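Local coordinates for lantibiotic dehydratase (Microbispora corallina, PDB 5EHK), which probably uses glutamyl-tRNA to dehydrate serine and threonine residues of a precursor peptide during biosynthesis of the lantibiotic NAI-107, at residues E848-F856 and R868-L878. Numbering follows the deposited sequence.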
# COMPACT_ATOMS: atom_id res chain seq x y z
N GLU A 848 29.01 23.14 28.50
CA GLU A 848 29.01 24.26 29.44
C GLU A 848 27.80 24.23 30.38
O GLU A 848 27.69 25.09 31.28
CB GLU A 848 29.02 25.62 28.73
CG GLU A 848 27.60 26.14 28.37
CD GLU A 848 27.56 27.62 27.94
OE1 GLU A 848 28.63 28.27 27.83
OE2 GLU A 848 26.43 28.13 27.75
N HIS A 849 26.88 23.29 30.19
CA HIS A 849 25.77 23.15 31.13
C HIS A 849 25.91 21.83 31.89
O HIS A 849 24.98 21.36 32.54
CB HIS A 849 24.43 23.20 30.42
CG HIS A 849 24.04 24.58 29.99
ND1 HIS A 849 23.21 25.37 30.75
CD2 HIS A 849 24.35 25.29 28.89
CE1 HIS A 849 23.03 26.53 30.12
NE2 HIS A 849 23.72 26.50 29.00
N GLY A 850 27.08 21.23 31.74
CA GLY A 850 27.46 20.09 32.55
C GLY A 850 26.96 18.75 32.08
O GLY A 850 26.97 17.80 32.87
N ALA A 851 26.55 18.62 30.82
CA ALA A 851 26.12 17.32 30.32
C ALA A 851 27.35 16.44 30.32
O ALA A 851 28.43 16.89 29.94
CB ALA A 851 25.53 17.43 28.93
N ASP A 852 27.21 15.20 30.78
CA ASP A 852 28.38 14.35 31.00
C ASP A 852 28.56 13.35 29.86
O ASP A 852 29.65 12.79 29.66
CB ASP A 852 28.32 13.64 32.37
CG ASP A 852 27.46 12.37 32.36
OD1 ASP A 852 27.80 11.43 33.09
OD2 ASP A 852 26.42 12.31 31.67
N ARG A 853 27.48 13.13 29.13
CA ARG A 853 27.51 12.25 27.98
C ARG A 853 26.63 12.83 26.89
O ARG A 853 25.58 13.41 27.16
CB ARG A 853 27.02 10.86 28.38
CG ARG A 853 28.00 10.07 29.19
CD ARG A 853 29.20 9.70 28.35
NE ARG A 853 30.27 9.13 29.18
CZ ARG A 853 31.56 9.38 29.02
NH1 ARG A 853 31.98 10.18 28.06
NH2 ARG A 853 32.45 8.81 29.83
N TRP A 854 27.05 12.65 25.64
CA TRP A 854 26.21 13.04 24.51
C TRP A 854 26.48 12.06 23.39
O TRP A 854 27.54 11.45 23.36
CB TRP A 854 26.51 14.47 24.06
CG TRP A 854 27.71 14.52 23.18
CD1 TRP A 854 29.01 14.63 23.58
CD2 TRP A 854 27.74 14.45 21.75
NE1 TRP A 854 29.83 14.64 22.50
CE2 TRP A 854 29.09 14.53 21.35
CE3 TRP A 854 26.76 14.32 20.76
CZ2 TRP A 854 29.48 14.51 20.03
CZ3 TRP A 854 27.14 14.29 19.44
CH2 TRP A 854 28.50 14.38 19.08
N PHE A 855 25.51 11.87 22.50
CA PHE A 855 25.76 11.11 21.29
C PHE A 855 24.71 11.41 20.22
O PHE A 855 23.72 12.08 20.50
CB PHE A 855 25.92 9.61 21.58
CG PHE A 855 24.64 8.87 21.93
CD1 PHE A 855 24.30 8.63 23.26
CD2 PHE A 855 23.79 8.39 20.94
CE1 PHE A 855 23.13 7.92 23.59
CE2 PHE A 855 22.61 7.68 21.27
CZ PHE A 855 22.28 7.45 22.59
N PHE A 856 24.92 10.95 19.00
CA PHE A 856 23.88 11.11 18.01
C PHE A 856 23.74 9.84 17.20
O PHE A 856 24.72 9.13 16.98
CB PHE A 856 24.16 12.29 17.08
CG PHE A 856 25.02 11.93 15.90
CD1 PHE A 856 24.46 11.38 14.75
CD2 PHE A 856 26.39 12.13 15.94
CE1 PHE A 856 25.24 11.03 13.70
CE2 PHE A 856 27.17 11.79 14.88
CZ PHE A 856 26.60 11.24 13.75
N ARG A 868 18.87 11.95 15.88
CA ARG A 868 18.52 11.99 17.29
C ARG A 868 19.77 12.31 18.06
O ARG A 868 20.79 11.66 17.90
CB ARG A 868 17.92 10.67 17.73
CG ARG A 868 16.67 10.36 16.98
CD ARG A 868 15.93 9.25 17.60
NE ARG A 868 14.55 9.26 17.14
CZ ARG A 868 13.66 8.32 17.43
NH1 ARG A 868 14.02 7.28 18.17
NH2 ARG A 868 12.42 8.43 16.96
N VAL A 869 19.72 13.33 18.89
CA VAL A 869 20.89 13.65 19.67
C VAL A 869 20.56 13.46 21.12
O VAL A 869 19.51 13.92 21.58
CB VAL A 869 21.33 15.10 19.43
CG1 VAL A 869 22.58 15.43 20.24
CG2 VAL A 869 21.57 15.32 17.93
N ARG A 870 21.42 12.76 21.86
CA ARG A 870 21.15 12.56 23.29
C ARG A 870 22.15 13.20 24.25
O ARG A 870 23.34 13.05 24.08
CB ARG A 870 21.05 11.10 23.66
CG ARG A 870 20.40 11.03 25.01
CD ARG A 870 20.47 9.70 25.69
NE ARG A 870 21.81 9.13 25.86
CZ ARG A 870 22.78 9.68 26.58
NH1 ARG A 870 22.59 10.83 27.19
NH2 ARG A 870 23.95 9.06 26.67
N PHE A 871 21.67 13.90 25.28
CA PHE A 871 22.57 14.43 26.32
C PHE A 871 22.21 13.81 27.65
O PHE A 871 21.03 13.55 27.92
CB PHE A 871 22.44 15.94 26.47
CG PHE A 871 22.68 16.70 25.20
CD1 PHE A 871 23.93 17.22 24.92
CD2 PHE A 871 21.64 16.93 24.30
CE1 PHE A 871 24.15 17.94 23.77
CE2 PHE A 871 21.86 17.64 23.16
CZ PHE A 871 23.12 18.15 22.88
N ARG A 872 23.22 13.57 28.48
CA ARG A 872 22.98 13.12 29.84
C ARG A 872 23.50 14.15 30.82
O ARG A 872 24.57 14.74 30.63
CB ARG A 872 23.62 11.76 30.09
CG ARG A 872 23.35 11.22 31.48
CD ARG A 872 23.98 9.84 31.72
NE ARG A 872 25.40 9.91 32.04
CZ ARG A 872 26.15 8.84 32.24
NH1 ARG A 872 25.59 7.64 32.15
NH2 ARG A 872 27.44 8.96 32.54
N GLY A 873 22.73 14.41 31.86
CA GLY A 873 23.13 15.37 32.87
C GLY A 873 22.16 15.47 34.01
O GLY A 873 21.16 14.75 34.10
N GLU A 874 22.47 16.39 34.91
CA GLU A 874 21.62 16.71 36.03
C GLU A 874 20.36 17.42 35.57
O GLU A 874 20.42 18.35 34.76
CB GLU A 874 22.41 17.55 37.03
CG GLU A 874 23.78 16.94 37.29
CD GLU A 874 24.48 17.50 38.52
OE1 GLU A 874 24.68 18.74 38.59
OE2 GLU A 874 24.82 16.69 39.42
N ARG A 875 19.21 16.95 36.05
CA ARG A 875 17.89 17.49 35.71
C ARG A 875 17.79 19.01 35.57
O ARG A 875 17.37 19.51 34.53
CB ARG A 875 16.83 16.96 36.67
CG ARG A 875 16.87 15.44 36.82
CD ARG A 875 15.81 14.89 37.76
NE ARG A 875 15.66 13.44 37.63
CZ ARG A 875 14.93 12.68 38.43
NH1 ARG A 875 14.27 13.24 39.45
NH2 ARG A 875 14.84 11.37 38.23
N GLU A 876 18.19 19.76 36.61
CA GLU A 876 18.00 21.22 36.59
C GLU A 876 18.80 21.90 35.49
O GLU A 876 18.26 22.69 34.71
CB GLU A 876 18.37 21.86 37.94
CG GLU A 876 17.46 21.51 39.11
CD GLU A 876 17.86 20.23 39.86
OE1 GLU A 876 18.71 19.45 39.34
OE2 GLU A 876 17.32 20.02 40.97
N LYS A 877 20.09 21.57 35.42
CA LYS A 877 20.98 22.15 34.43
C LYS A 877 20.48 21.81 33.02
O LYS A 877 20.48 22.67 32.12
CB LYS A 877 22.41 21.63 34.64
CG LYS A 877 23.12 22.19 35.87
CD LYS A 877 24.48 21.54 36.04
CE LYS A 877 25.33 22.23 37.08
NZ LYS A 877 26.64 21.55 37.18
N LEU A 878 20.03 20.57 32.84
CA LEU A 878 19.56 20.10 31.54
C LEU A 878 18.32 20.89 31.10
O LEU A 878 18.32 21.54 30.06
CB LEU A 878 19.25 18.59 31.61
CG LEU A 878 19.96 17.63 30.65
CD1 LEU A 878 21.49 17.79 30.59
CD2 LEU A 878 19.62 16.21 31.02
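The antiparallel beta hairpin formed by strands 853-861 and 864-872, at one border of the four-stranded sheet in the C-terminal region, brings Trp854 opposite Phe871 and Phe855 opposite Arg870. The strand segments run 173° apart with their axes 4.6 Å from each other. Phe855 and Arg870 are a hydrogen-bonded pair: Phe855 N donates to Arg870 O, in its carbonyl plane, and Arg870 N returns the bond to Phe855 O at 2.8 Å. Where the strands end, Arg872 N reaches Arg853 O, and Asp852 N closes on Arg872 O at 2.7 Å, extending the pairing into the loop.

Trp854, Phe856, Val869 and Phe871 share one face of the hairpin. There Trp854 CB lies 3.9 Å from Phe871 CD1, and Phe856 CB packs on Val869 CG2; helix 839-848 covers Trp854 and Phe871. The other face carries Phe855 and the arginines. Arg870 CB sits over the Phe855 ring, 4.0 Å from its centroid in a CH-pi contact. Arg870 then bends at chi3 (55°), and its NH2 forms a salt bridge with Glu924 of helix 920-942, which runs along the outer edge of strand 853-861; Arg853 NH1 bonds to Gln928 of the same helix.

Beside Arg870, Arg872 grips Asp852 side-on, its guanidinium nearly coplanar with the carboxylate. Arg872 NE meets the syn lone pair of Asp852 OD2, while NH2 comes to OD1 on its syn side but tilted out of the carboxylate plane; the two bonds should restrict rotation of both groups. Arg853 CG rests over a face of that guanidinium, 3.6 Å from Arg872 NH2, while Glu921 forms a second salt bridge, at Arg872 NH1. Of the two bonds to Asp852, Arg872 NH2 to OD1 spans 2.6 Å, and the straighter, from Arg872 NE to Asp852 OD2, has an N-H...O angle of 160°.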